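PDB 5I3S: inositol monophosphatase family protein from Staphylococcus aureus, which probably hydrolyses phosphate monoesters such as inositol monophosphate, as do other metal-dependent sugar phosphatases of the FIG superfamily. Local coordinates for residues I16-L21 with D83-T88; V79-P84 with D208-L213; A99-I104 with S183-I188; A112-D117 with D121-A126; S190-N195 with L213-E218. All blocks are in the same frame, centred on the assembly; numbering follows the deposited sequence.

Overall arrangement
Three of the five contacts are built on strands of the seven-stranded sheet of a layered sugar phosphatase fold. Its neighbouring strands 78-83, 99-106, 109-117 and 122-127 carry contacts 2, 3 and 4, whose centres lie about 6 to 11 Å apart. Helices 184-193 and 206-218 cover one face of these strands in contacts 3 and 2, then meet each other in contact 5. Contact 1 continues from strand 78-83 round a corner toward helix 2-24, about 22 Å between centres from contact 5. Along the chain, contacts 3 and 4 are nested within the loop closed by contact 2. Contacts 1 and 2 share Asp83, where the probable active site gathers its acidic side chains.

Contact 1 (I16-L21 with D83-T88); sequences IRIKQL and DPIDGT
Ile18 of helix 2-24 reaches the signature segment Asp83-Pro84-Ile85-Asp86-Gly87-Thr88 of the inositol monophosphatase family with a single methyl group. Its CD1 lies 4.1 Å from CG1 of Ile85, and the same CD1 sits 4.0 Å from the carbonyl O of Pro84, a van der Waals approach. The two isoleucine side chains cross obliquely rather than lying alongside. In Ile18 the chain through CG1 is extended (chi2 -176°), which carries CD1 well out from the helix; in Ile85 the CG1 branch stands beside the backbone N and faces the incoming methyl. Branched aliphatic residues suit both places, because both side chains are buried and meet each other through carbon atoms alone.

Around this pair, helix 37-56 supplies the next layer. Thr45 touches Ile18, while Asp42 and Glu46 lie against the ring of Pro84. That proline marks the corner at which the chain leaves strand 78-83 for the short strand 85-86, whose Asp86 pairs through its backbone with Ala99. The turn presents Ile85 to the helix, whereas Asp83 and Asp86 take no part in the apolar contact and belong to the acidic cluster of the motif; in relatives such aspartates bind magnesium. Beyond them Gly87, with a positive phi of 97°, occupies the N-cap position of helix 88-94. The corner itself has a small internal link: the backbone N of Ile85 makes a weak, bent hydrogen bond of 3.3 Å to OD1 of Asp83.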
# COMPACT_ATOMS: atom_id res chain seq x y z
N ILE A 16 22.43 3.68 4.42
CA ILE A 16 23.10 4.94 4.10
C ILE A 16 23.78 4.91 2.73
O ILE A 16 23.70 5.88 1.97
CB ILE A 16 24.04 5.37 5.23
CG1 ILE A 16 23.18 5.84 6.41
CG2 ILE A 16 25.00 6.47 4.81
CD1 ILE A 16 23.94 6.22 7.65
N ARG A 17 24.42 3.80 2.40
CA ARG A 17 25.01 3.65 1.07
C ARG A 17 24.00 3.54 -0.07
O ARG A 17 24.32 3.98 -1.17
CB ARG A 17 25.96 2.48 1.03
CG ARG A 17 27.15 2.73 1.94
CD ARG A 17 27.90 1.45 2.22
NE ARG A 17 28.67 0.98 1.06
CZ ARG A 17 30.01 0.88 1.00
NH1 ARG A 17 30.80 1.21 2.02
NH2 ARG A 17 30.57 0.44 -0.11
N ILE A 18 22.82 2.96 0.19
CA ILE A 18 21.73 3.00 -0.80
C ILE A 18 21.29 4.45 -1.10
O ILE A 18 21.22 4.83 -2.26
CB ILE A 18 20.49 2.13 -0.43
CG1 ILE A 18 20.84 0.66 -0.58
CG2 ILE A 18 19.29 2.45 -1.32
CD1 ILE A 18 19.70 -0.30 -0.34
N LYS A 19 21.04 5.26 -0.07
CA LYS A 19 20.66 6.69 -0.29
C LYS A 19 21.77 7.51 -1.01
O LYS A 19 21.47 8.34 -1.85
CB LYS A 19 20.22 7.39 1.02
CG LYS A 19 19.22 6.58 1.83
CD LYS A 19 18.08 7.37 2.47
CE LYS A 19 18.54 8.42 3.49
NZ LYS A 19 19.63 7.97 4.40
N GLN A 20 23.03 7.25 -0.68
CA GLN A 20 24.15 7.87 -1.39
C GLN A 20 24.17 7.54 -2.89
O GLN A 20 24.40 8.44 -3.70
CB GLN A 20 25.49 7.47 -0.78
CG GLN A 20 25.84 8.29 0.44
CD GLN A 20 26.97 7.70 1.25
OE1 GLN A 20 27.68 6.78 0.83
NE2 GLN A 20 27.14 8.24 2.44
N LEU A 21 23.93 6.27 -3.23
CA LEU A 21 23.87 5.88 -4.63
C LEU A 21 22.68 6.54 -5.35
O LEU A 21 22.84 7.02 -6.49
CB LEU A 21 23.93 4.36 -4.81
CG LEU A 21 25.34 3.79 -4.53
CD1 LEU A 21 25.35 2.28 -4.32
CD2 LEU A 21 26.36 4.13 -5.62
N ASP A 83 18.23 -10.08 1.28
CA ASP A 83 17.74 -9.36 0.09
C ASP A 83 18.21 -7.89 0.19
O ASP A 83 17.69 -7.10 1.01
CB ASP A 83 16.20 -9.44 -0.07
CG ASP A 83 15.74 -9.04 -1.51
OD1 ASP A 83 16.55 -8.49 -2.27
OD2 ASP A 83 14.55 -9.22 -1.86
N PRO A 84 19.22 -7.54 -0.60
CA PRO A 84 19.69 -6.15 -0.67
C PRO A 84 18.57 -5.15 -0.92
O PRO A 84 18.53 -4.17 -0.21
CB PRO A 84 20.73 -6.18 -1.82
CG PRO A 84 20.47 -7.47 -2.51
CD PRO A 84 20.08 -8.41 -1.42
N ILE A 85 17.64 -5.42 -1.86
CA ILE A 85 16.47 -4.57 -2.12
C ILE A 85 15.22 -5.42 -2.33
O ILE A 85 15.04 -5.98 -3.40
CB ILE A 85 16.68 -3.65 -3.33
CG1 ILE A 85 17.90 -2.72 -3.14
CG2 ILE A 85 15.43 -2.81 -3.61
CD1 ILE A 85 18.44 -2.14 -4.47
N ASP A 86 14.38 -5.54 -1.31
CA ASP A 86 13.09 -6.14 -1.43
C ASP A 86 12.01 -5.09 -1.74
O ASP A 86 11.76 -4.20 -0.91
CB ASP A 86 12.69 -6.91 -0.15
CG ASP A 86 11.46 -7.81 -0.39
OD1 ASP A 86 11.26 -8.27 -1.53
OD2 ASP A 86 10.67 -8.03 0.53
N GLY A 87 11.34 -5.26 -2.88
CA GLY A 87 10.53 -4.25 -3.46
C GLY A 87 11.25 -3.45 -4.55
O GLY A 87 11.18 -2.21 -4.57
N THR A 88 11.89 -4.15 -5.48
CA THR A 88 12.65 -3.44 -6.50
C THR A 88 11.76 -2.54 -7.38
O THR A 88 12.16 -1.43 -7.75
CB THR A 88 13.50 -4.39 -7.40
OG1 THR A 88 12.67 -5.43 -7.88
CG2 THR A 88 14.60 -5.09 -6.63

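Contact 2 (V79-P84 with D208-L213); sequences VWVVDP and DFAGGL
Asp83 turns CG trans to its backbone N (chi1 -164°), sending its carboxylate off strand 78-83 toward helix 206-218. Asp208 does the complementary thing: its CB starts away from the strand, but with CG beside the backbone N (chi1 -61°) the carboxylate swings back. The result places OD2 of Asp83 2.6 Å from OD2 of Asp208, with the two carboxylate planes 50° apart.

Two residues back along the strand and two on along the helix, the contact becomes apolar. Val81 points at the helix, and its CG1 lies 3.6 Å from CB of Ala210, with CG2 a little farther from the same methyl. A side chain of one methyl suits the close approach of the backbones, the CA atoms of Val81 and Ala210 being 6.8 Å apart, and both valine methyls face it.

Between these two points a water bridges the backbones. It donates to the carbonyl O of Val81 at 3.0 Å and accepts a weak bond of 3.4 Å from N of Gly211. The helix is kinked here, the N atoms of Gly211 and Gly212 having no bond to the preceding turn, so the water offers the amide of Gly211 a weak partner where the helix gives none. Regular bonding resumes where N of Leu213 meets O of Phe209.

The sequence from Asp208 to Gly212 matches a second signature of the family, brought here against the first. OD1 of Asp86 also lies close to OD2 of Asp208, and Glu65 touches Asp83. Such a concentration of carboxylates implies a place suited to cations, consistent with the magnesium site of relatives.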
# COMPACT_ATOMS: atom_id res chain seq x y z
N VAL A 79 24.27 -18.87 8.81
CA VAL A 79 23.81 -18.47 7.49
C VAL A 79 23.06 -17.14 7.49
O VAL A 79 22.07 -16.99 8.19
CB VAL A 79 22.94 -19.57 6.87
CG1 VAL A 79 22.46 -19.16 5.49
CG2 VAL A 79 23.77 -20.84 6.77
N TRP A 80 23.57 -16.19 6.68
CA TRP A 80 22.99 -14.87 6.49
C TRP A 80 22.14 -14.96 5.25
O TRP A 80 22.68 -15.24 4.17
CB TRP A 80 24.08 -13.79 6.29
CG TRP A 80 24.86 -13.46 7.57
CD1 TRP A 80 25.56 -14.31 8.33
CD2 TRP A 80 24.96 -12.18 8.22
NE1 TRP A 80 26.13 -13.66 9.39
CE2 TRP A 80 25.78 -12.35 9.35
CE3 TRP A 80 24.48 -10.89 7.93
CZ2 TRP A 80 26.11 -11.30 10.20
CZ3 TRP A 80 24.79 -9.86 8.78
CH2 TRP A 80 25.59 -10.06 9.91
N VAL A 81 20.83 -14.73 5.37
CA VAL A 81 20.01 -14.74 4.14
C VAL A 81 19.53 -13.33 3.80
O VAL A 81 18.73 -12.76 4.54
CB VAL A 81 18.96 -15.90 4.09
CG1 VAL A 81 18.41 -16.23 5.44
CG2 VAL A 81 17.86 -15.68 3.08
N VAL A 82 20.07 -12.76 2.72
CA VAL A 82 19.92 -11.34 2.49
C VAL A 82 19.21 -10.99 1.20
O VAL A 82 19.55 -11.55 0.15
CB VAL A 82 21.24 -10.51 2.74
CG1 VAL A 82 22.44 -11.36 3.10
CG2 VAL A 82 21.57 -9.47 1.67
N ASP A 83 18.23 -10.08 1.28
CA ASP A 83 17.74 -9.36 0.09
C ASP A 83 18.21 -7.89 0.19
O ASP A 83 17.69 -7.10 1.01
CB ASP A 83 16.20 -9.44 -0.07
CG ASP A 83 15.74 -9.04 -1.51
OD1 ASP A 83 16.55 -8.49 -2.27
OD2 ASP A 83 14.55 -9.22 -1.86
N PRO A 84 19.22 -7.54 -0.60
CA PRO A 84 19.69 -6.15 -0.67
C PRO A 84 18.57 -5.15 -0.92
O PRO A 84 18.53 -4.17 -0.21
CB PRO A 84 20.73 -6.18 -1.82
CG PRO A 84 20.47 -7.47 -2.51
CD PRO A 84 20.08 -8.41 -1.42
N ASP A 208 13.24 -13.15 0.88
CA ASP A 208 12.12 -12.24 1.11
C ASP A 208 11.34 -12.48 2.44
O ASP A 208 10.74 -11.56 2.97
CB ASP A 208 11.17 -12.26 -0.07
CG ASP A 208 11.82 -11.82 -1.39
OD1 ASP A 208 11.61 -12.56 -2.37
OD2 ASP A 208 12.58 -10.84 -1.43
N PHE A 209 11.39 -13.68 2.99
CA PHE A 209 10.70 -13.90 4.23
C PHE A 209 11.53 -14.14 5.45
O PHE A 209 11.01 -14.02 6.56
CB PHE A 209 9.65 -15.00 4.11
CG PHE A 209 10.18 -16.32 3.65
CD1 PHE A 209 10.86 -17.15 4.51
CD2 PHE A 209 9.96 -16.74 2.33
CE1 PHE A 209 11.30 -18.38 4.10
CE2 PHE A 209 10.41 -17.96 1.89
CZ PHE A 209 11.07 -18.79 2.79
N ALA A 210 12.81 -14.46 5.27
CA ALA A 210 13.64 -14.87 6.42
C ALA A 210 13.69 -13.85 7.55
O ALA A 210 13.45 -14.21 8.68
CB ALA A 210 15.04 -15.22 5.97
N GLY A 211 14.00 -12.60 7.24
CA GLY A 211 14.04 -11.54 8.28
C GLY A 211 12.70 -11.28 8.86
O GLY A 211 12.52 -11.32 10.08
N GLY A 212 11.70 -11.07 7.99
CA GLY A 212 10.37 -10.77 8.46
C GLY A 212 9.78 -11.81 9.41
O GLY A 212 9.03 -11.46 10.35
N LEU A 213 10.09 -13.08 9.13
CA LEU A 213 9.55 -14.21 9.86
C LEU A 213 9.94 -14.22 11.35
O LEU A 213 9.13 -14.57 12.20
CB LEU A 213 9.98 -15.51 9.22
CG LEU A 213 8.86 -16.48 8.95
CD1 LEU A 213 7.70 -15.92 8.12
CD2 LEU A 213 9.52 -17.67 8.25
O HOH W 1 15.84 -11.90 4.49

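Contact 3 (A99-I104 with S183-I188); sequences AISIGI and SAALEI
Apolar packing between Ala99 and Leu186 joins the start of strand 99-106 to the first turns of helix 184-193. CB of Ala99 rests 3.9 Å from CG of Leu186, and CD1 of the leucine closes on the same methyl. Leu186 starts off across the strand, and with CG beside the backbone N (chi1 -71°) its CG and CD1 come round to the alanine; alanine, short and pointing at the helix, lets the backbones approach. One step along the strand face, OG of Ser101 lies 4.2 Å from CB of Ala185, a contact without hydrogen bonding, and the small residues keep the layers close.

Hydrogen bonds organise the helix start. Ser183 is the N-cap: its OG accepts a long, weak but fairly straight bond of 3.5 Å from N of Leu186 and is also hydrogen-bonded to O of Asp86. The carboxylate of Asp86 takes the amide of Ala185 at its OD2, another N-H that the helix cannot satisfy internally. Glu187 in turn is held by its OE2, which accepts from N of Tyr181.

A bound phosphate ion, probably from the crystallisation liquor, lies about 6 Å from the side chain of Ser183. A helix N-terminus beside an acidic cluster, over the face of the large sheet at the start of an inner strand, is consistent with the substrate pocket of the layered sugar phosphatase fold.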
# COMPACT_ATOMS: atom_id res chain seq x y z
N ALA A 99 12.78 -2.47 1.24
CA ALA A 99 13.57 -2.78 2.43
C ALA A 99 14.83 -3.59 2.11
O ALA A 99 14.84 -4.32 1.15
CB ALA A 99 12.72 -3.53 3.45
N ILE A 100 15.88 -3.44 2.91
CA ILE A 100 16.88 -4.48 2.99
C ILE A 100 16.39 -5.45 4.08
O ILE A 100 15.84 -4.99 5.11
CB ILE A 100 18.27 -3.97 3.38
CG1 ILE A 100 18.69 -2.74 2.57
CG2 ILE A 100 19.30 -5.10 3.25
CD1 ILE A 100 19.80 -1.93 3.23
N SER A 101 16.55 -6.75 3.83
CA SER A 101 16.11 -7.82 4.73
C SER A 101 17.24 -8.81 5.01
O SER A 101 17.84 -9.33 4.10
CB SER A 101 14.96 -8.60 4.09
OG SER A 101 14.42 -9.60 4.96
N ILE A 102 17.47 -9.13 6.27
CA ILE A 102 18.56 -10.02 6.67
C ILE A 102 17.99 -10.95 7.69
O ILE A 102 17.46 -10.51 8.69
CB ILE A 102 19.76 -9.25 7.31
CG1 ILE A 102 20.58 -8.57 6.21
CG2 ILE A 102 20.65 -10.15 8.14
CD1 ILE A 102 21.68 -7.65 6.70
N GLY A 103 18.05 -12.25 7.39
CA GLY A 103 17.73 -13.26 8.36
C GLY A 103 19.01 -14.01 8.68
O GLY A 103 19.85 -14.29 7.79
N ILE A 104 19.18 -14.31 9.94
CA ILE A 104 20.35 -15.04 10.34
C ILE A 104 19.92 -16.27 11.04
O ILE A 104 19.14 -16.23 11.94
CB ILE A 104 21.24 -14.21 11.26
CG1 ILE A 104 21.76 -13.02 10.46
CG2 ILE A 104 22.39 -15.10 11.82
CD1 ILE A 104 22.55 -12.05 11.32
N SER A 183 6.13 -4.91 -1.28
CA SER A 183 7.34 -5.41 -0.64
C SER A 183 7.06 -6.51 0.37
O SER A 183 6.67 -6.23 1.50
CB SER A 183 8.04 -4.30 0.09
OG SER A 183 9.09 -4.87 0.85
N ALA A 184 7.36 -7.75 0.01
CA ALA A 184 7.01 -8.88 0.83
C ALA A 184 7.51 -8.80 2.26
O ALA A 184 6.75 -9.07 3.19
CB ALA A 184 7.44 -10.17 0.16
N ALA A 185 8.76 -8.36 2.43
CA ALA A 185 9.34 -8.24 3.76
C ALA A 185 8.61 -7.20 4.62
O ALA A 185 8.34 -7.44 5.83
CB ALA A 185 10.82 -7.88 3.65
N LEU A 186 8.29 -6.06 3.99
CA LEU A 186 7.45 -5.02 4.65
C LEU A 186 5.99 -5.45 4.86
O LEU A 186 5.37 -5.05 5.82
CB LEU A 186 7.55 -3.67 3.93
CG LEU A 186 8.93 -3.03 4.14
CD1 LEU A 186 9.17 -1.90 3.12
CD2 LEU A 186 9.12 -2.55 5.58
N GLU A 187 5.45 -6.28 3.98
CA GLU A 187 4.09 -6.83 4.21
C GLU A 187 4.02 -7.81 5.40
O GLU A 187 3.05 -7.83 6.14
CB GLU A 187 3.50 -7.42 2.92
CG GLU A 187 3.03 -6.33 1.97
CD GLU A 187 3.12 -6.70 0.50
OE1 GLU A 187 4.13 -7.31 0.04
OE2 GLU A 187 2.17 -6.37 -0.20
N ILE A 188 5.05 -8.62 5.56
CA ILE A 188 5.15 -9.56 6.68
C ILE A 188 5.35 -8.73 7.97
O ILE A 188 4.72 -8.99 8.96
CB ILE A 188 6.32 -10.54 6.42
CG1 ILE A 188 6.02 -11.47 5.26
CG2 ILE A 188 6.71 -11.35 7.67
CD1 ILE A 188 7.24 -12.27 4.81

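Contact 4 (A112-D117 with D121-A126); sequences AGFVYD and DVLYHA
Tyr116 and Asp121 meet near the turn of the beta hairpin formed by strands 109-117 and 122-127. With CG trans to the backbone N (chi1 -175°), the tyrosine runs toward the turn. Its CB touches CD1 of Leu123 at 3.8 Å; CD1 of Tyr116 brings the ring edge 3.5 Å from O of Val122; CE1 passes near OD1 of Asp121. Finally OH donates a 2.7 Å hydrogen bond to that OD1, arriving from above the carboxylate plane, with ring and carboxylate 75° apart. The long side chain of tyrosine suits a place that is apolar at its base and polar at its tip.

Asp121, in a left-handed conformation with phi 52°, shares Asp117 with Val122 as a G1 beta bulge. Beyond it the strands pair as an antiparallel ladder: N of Tyr124 donates to O of Val115 at 2.8 Å, and a weak bond joins N of Ala126 to O of Gly113 near the far end. Val115 packs on Leu186, and both Val115 and Tyr124 touch Val189 and Ile215. Phe114 and His125 face helix 2-24 instead. There CD1 of Phe114 lies 3.7 Å from CB of His125, whose ND1 is hydrogen-bonded to OH of Tyr4.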
# COMPACT_ATOMS: atom_id res chain seq x y z
N ALA A 112 18.18 -14.36 14.36
CA ALA A 112 17.79 -12.96 14.34
C ALA A 112 17.20 -12.59 12.98
O ALA A 112 17.57 -13.19 11.99
CB ALA A 112 19.01 -12.09 14.64
N GLY A 113 16.31 -11.60 12.97
CA GLY A 113 15.80 -11.01 11.73
C GLY A 113 15.73 -9.46 11.71
O GLY A 113 15.48 -8.80 12.77
N PHE A 114 15.91 -8.91 10.50
CA PHE A 114 16.01 -7.48 10.26
C PHE A 114 15.31 -7.09 8.97
O PHE A 114 15.64 -7.66 7.95
CB PHE A 114 17.48 -7.01 10.17
CG PHE A 114 18.34 -7.41 11.35
CD1 PHE A 114 18.50 -6.56 12.43
CD2 PHE A 114 19.00 -8.64 11.38
CE1 PHE A 114 19.30 -6.92 13.52
CE2 PHE A 114 19.80 -9.02 12.46
CZ PHE A 114 19.95 -8.15 13.53
N VAL A 115 14.35 -6.15 9.00
CA VAL A 115 13.86 -5.50 7.78
C VAL A 115 13.92 -3.97 7.93
O VAL A 115 13.32 -3.38 8.82
CB VAL A 115 12.52 -6.07 7.18
CG1 VAL A 115 12.07 -7.38 7.80
CG2 VAL A 115 11.38 -5.14 7.18
N TYR A 116 14.75 -3.35 7.08
CA TYR A 116 15.12 -1.94 7.22
C TYR A 116 14.44 -1.16 6.16
O TYR A 116 14.75 -1.35 4.99
CB TYR A 116 16.64 -1.73 7.13
CG TYR A 116 17.11 -0.30 7.38
CD1 TYR A 116 16.46 0.54 8.30
CD2 TYR A 116 18.25 0.21 6.74
CE1 TYR A 116 16.91 1.85 8.54
CE2 TYR A 116 18.68 1.50 6.99
CZ TYR A 116 18.00 2.31 7.89
OH TYR A 116 18.41 3.59 8.12
N ASP A 117 13.48 -0.33 6.55
CA ASP A 117 12.74 0.51 5.60
C ASP A 117 13.66 1.71 5.39
O ASP A 117 13.69 2.63 6.17
CB ASP A 117 11.34 0.91 6.14
CG ASP A 117 10.54 1.77 5.17
OD1 ASP A 117 11.15 2.47 4.30
OD2 ASP A 117 9.29 1.78 5.28
N ASP A 121 13.91 5.43 7.39
CA ASP A 121 14.83 5.12 8.50
C ASP A 121 14.15 4.36 9.66
O ASP A 121 14.19 4.80 10.84
CB ASP A 121 15.56 6.42 8.99
CG ASP A 121 16.77 6.13 9.93
OD1 ASP A 121 17.26 4.96 10.08
OD2 ASP A 121 17.25 7.12 10.54
N VAL A 122 13.46 3.28 9.32
CA VAL A 122 12.83 2.46 10.35
C VAL A 122 13.30 1.02 10.20
O VAL A 122 13.08 0.37 9.18
CB VAL A 122 11.28 2.49 10.28
CG1 VAL A 122 10.68 1.66 11.40
CG2 VAL A 122 10.71 3.94 10.32
N LEU A 123 13.97 0.54 11.22
CA LEU A 123 14.53 -0.78 11.24
C LEU A 123 13.63 -1.60 12.09
O LEU A 123 13.47 -1.29 13.27
CB LEU A 123 15.90 -0.75 11.87
CG LEU A 123 16.57 -2.11 12.11
CD1 LEU A 123 16.91 -2.77 10.79
CD2 LEU A 123 17.81 -1.93 12.92
N TYR A 124 13.01 -2.63 11.51
CA TYR A 124 12.32 -3.63 12.31
C TYR A 124 13.32 -4.75 12.61
O TYR A 124 14.09 -5.16 11.76
CB TYR A 124 11.06 -4.15 11.61
CG TYR A 124 10.10 -3.00 11.16
CD1 TYR A 124 9.06 -2.56 11.98
CD2 TYR A 124 10.23 -2.41 9.90
CE1 TYR A 124 8.21 -1.52 11.59
CE2 TYR A 124 9.39 -1.39 9.49
CZ TYR A 124 8.39 -0.95 10.32
OH TYR A 124 7.58 0.06 9.91
N HIS A 125 13.29 -5.26 13.83
CA HIS A 125 14.29 -6.20 14.29
C HIS A 125 13.85 -6.98 15.54
O HIS A 125 12.94 -6.57 16.29
CB HIS A 125 15.66 -5.50 14.48
CG HIS A 125 15.65 -4.45 15.54
ND1 HIS A 125 16.34 -4.57 16.72
CD2 HIS A 125 15.02 -3.25 15.58
CE1 HIS A 125 16.11 -3.49 17.46
NE2 HIS A 125 15.33 -2.67 16.79
N ALA A 126 14.49 -8.14 15.71
CA ALA A 126 14.08 -9.17 16.67
C ALA A 126 15.20 -10.19 16.79
O ALA A 126 15.78 -10.60 15.77
CB ALA A 126 12.82 -9.85 16.20

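Contact 5 (S190-N195 with L213-E218); sequences SVATGN and LVILYE
Helices 184-193 and 206-218, both packed on one face of the large sheet, touch here through Ala192, Ile215 and Leu216. CB of Ala192 points into the neighbouring helix, 3.8 Å from CG2 of Ile215 and 4.0 Å from CA of Leu216. The CA atoms of Ala192 and Leu216 are only 4.7 Å apart, a close approach that suits a residue with just one methyl. To one flank Val191 extends the contact, its CG1 lying 4.2 Å from CD2 of Leu216.

The two branches of Ile215 divide the work. CG2, trans to the backbone N, meets the alanine, while the end of the side chain leads away to Tyr124, Ala126 and Ala132 on the sheet, so a beta-branched residue can touch the neighbouring helix with one branch and the sheet with the other. Leu216 lies also against Ala223 of strand 222-224, placing this helix pair between the two sheets in the layered alpha/beta architecture of the sugar phosphatase fold.

Helix 184-193 ends just beyond the contact in a Schellman motif. Gly194 takes a positive phi of 86°, readily reached by a residue without a side chain. Its N bonds to O of Val191 at 3.1 Å, and N of Asn195 makes a weak bond of 2.9 Å to O of Ser190. The chain then turns outward to the dimer interface, where Asn195 hydrogen-bonds Gln94 and Glu96 of the second subunit. At the end of the other helix, the Glu218 carboxylate accepts from the backbone N atoms of Gly129 and Gly131, one at each oxygen.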
# COMPACT_ATOMS: atom_id res chain seq x y z
N SER A 190 4.13 -5.65 8.30
CA SER A 190 2.79 -5.12 8.52
C SER A 190 1.90 -6.09 9.28
O SER A 190 1.03 -5.67 10.05
CB SER A 190 2.09 -4.79 7.22
OG SER A 190 2.78 -3.80 6.52
N VAL A 191 2.10 -7.39 9.09
CA VAL A 191 1.39 -8.34 9.97
C VAL A 191 1.94 -8.26 11.41
O VAL A 191 1.18 -8.19 12.37
CB VAL A 191 1.34 -9.76 9.39
CG1 VAL A 191 0.45 -10.69 10.23
CG2 VAL A 191 0.74 -9.73 7.98
N ALA A 192 3.25 -8.28 11.55
CA ALA A 192 3.83 -8.16 12.87
C ALA A 192 3.40 -6.90 13.63
O ALA A 192 3.24 -7.00 14.84
CB ALA A 192 5.35 -8.24 12.82
N THR A 193 3.22 -5.76 12.95
CA THR A 193 2.79 -4.52 13.61
C THR A 193 1.30 -4.40 13.77
O THR A 193 0.85 -3.46 14.41
CB THR A 193 3.26 -3.25 12.84
OG1 THR A 193 2.76 -3.27 11.50
CG2 THR A 193 4.81 -3.15 12.81
N GLY A 194 0.52 -5.29 13.18
CA GLY A 194 -0.94 -5.18 13.23
C GLY A 194 -1.57 -4.31 12.17
O GLY A 194 -2.78 -4.13 12.20
N ASN A 195 -0.79 -3.80 11.21
CA ASN A 195 -1.34 -3.03 10.11
C ASN A 195 -2.13 -3.87 9.09
O ASN A 195 -3.02 -3.34 8.40
CB ASN A 195 -0.24 -2.21 9.40
CG ASN A 195 -0.07 -0.84 10.02
OD1 ASN A 195 -0.52 -0.57 11.17
ND2 ASN A 195 0.58 0.07 9.27
N LEU A 213 10.09 -13.08 9.13
CA LEU A 213 9.55 -14.21 9.86
C LEU A 213 9.94 -14.22 11.35
O LEU A 213 9.13 -14.57 12.20
CB LEU A 213 9.98 -15.51 9.22
CG LEU A 213 8.86 -16.48 8.95
CD1 LEU A 213 7.70 -15.92 8.12
CD2 LEU A 213 9.52 -17.67 8.25
N VAL A 214 11.17 -13.80 11.64
CA VAL A 214 11.67 -13.80 13.03
C VAL A 214 10.90 -12.77 13.84
O VAL A 214 10.49 -13.03 14.99
CB VAL A 214 13.21 -13.53 13.08
CG1 VAL A 214 13.75 -13.51 14.52
CG2 VAL A 214 13.96 -14.56 12.25
N ILE A 215 10.65 -11.62 13.22
CA ILE A 215 9.88 -10.51 13.82
C ILE A 215 8.41 -10.95 14.07
O ILE A 215 7.85 -10.80 15.17
CB ILE A 215 10.00 -9.22 12.92
CG1 ILE A 215 11.46 -8.72 12.91
CG2 ILE A 215 9.09 -8.12 13.42
CD1 ILE A 215 11.89 -7.92 11.71
N LEU A 216 7.81 -11.52 13.05
CA LEU A 216 6.47 -12.06 13.15
C LEU A 216 6.34 -13.02 14.30
O LEU A 216 5.42 -12.93 15.07
CB LEU A 216 6.13 -12.83 11.83
CG LEU A 216 4.71 -13.12 11.36
CD1 LEU A 216 4.46 -14.58 11.02
CD2 LEU A 216 3.63 -12.55 12.25
N TYR A 217 7.26 -13.95 14.42
CA TYR A 217 7.14 -14.99 15.43
C TYR A 217 7.30 -14.40 16.88
O TYR A 217 6.56 -14.81 17.80
CB TYR A 217 8.08 -16.17 15.13
CG TYR A 217 7.61 -17.16 14.02
CD1 TYR A 217 6.24 -17.45 13.74
CD2 TYR A 217 8.56 -17.89 13.32
N GLU A 218 8.15 -13.38 17.07
CA GLU A 218 8.22 -12.68 18.37
C GLU A 218 6.95 -12.01 18.83
O GLU A 218 6.74 -11.95 20.03
CB GLU A 218 9.37 -11.71 18.43
CG GLU A 218 10.70 -12.41 18.38
CD GLU A 218 10.91 -13.38 19.57
OE1 GLU A 218 10.83 -12.93 20.75
OE2 GLU A 218 11.20 -14.57 19.31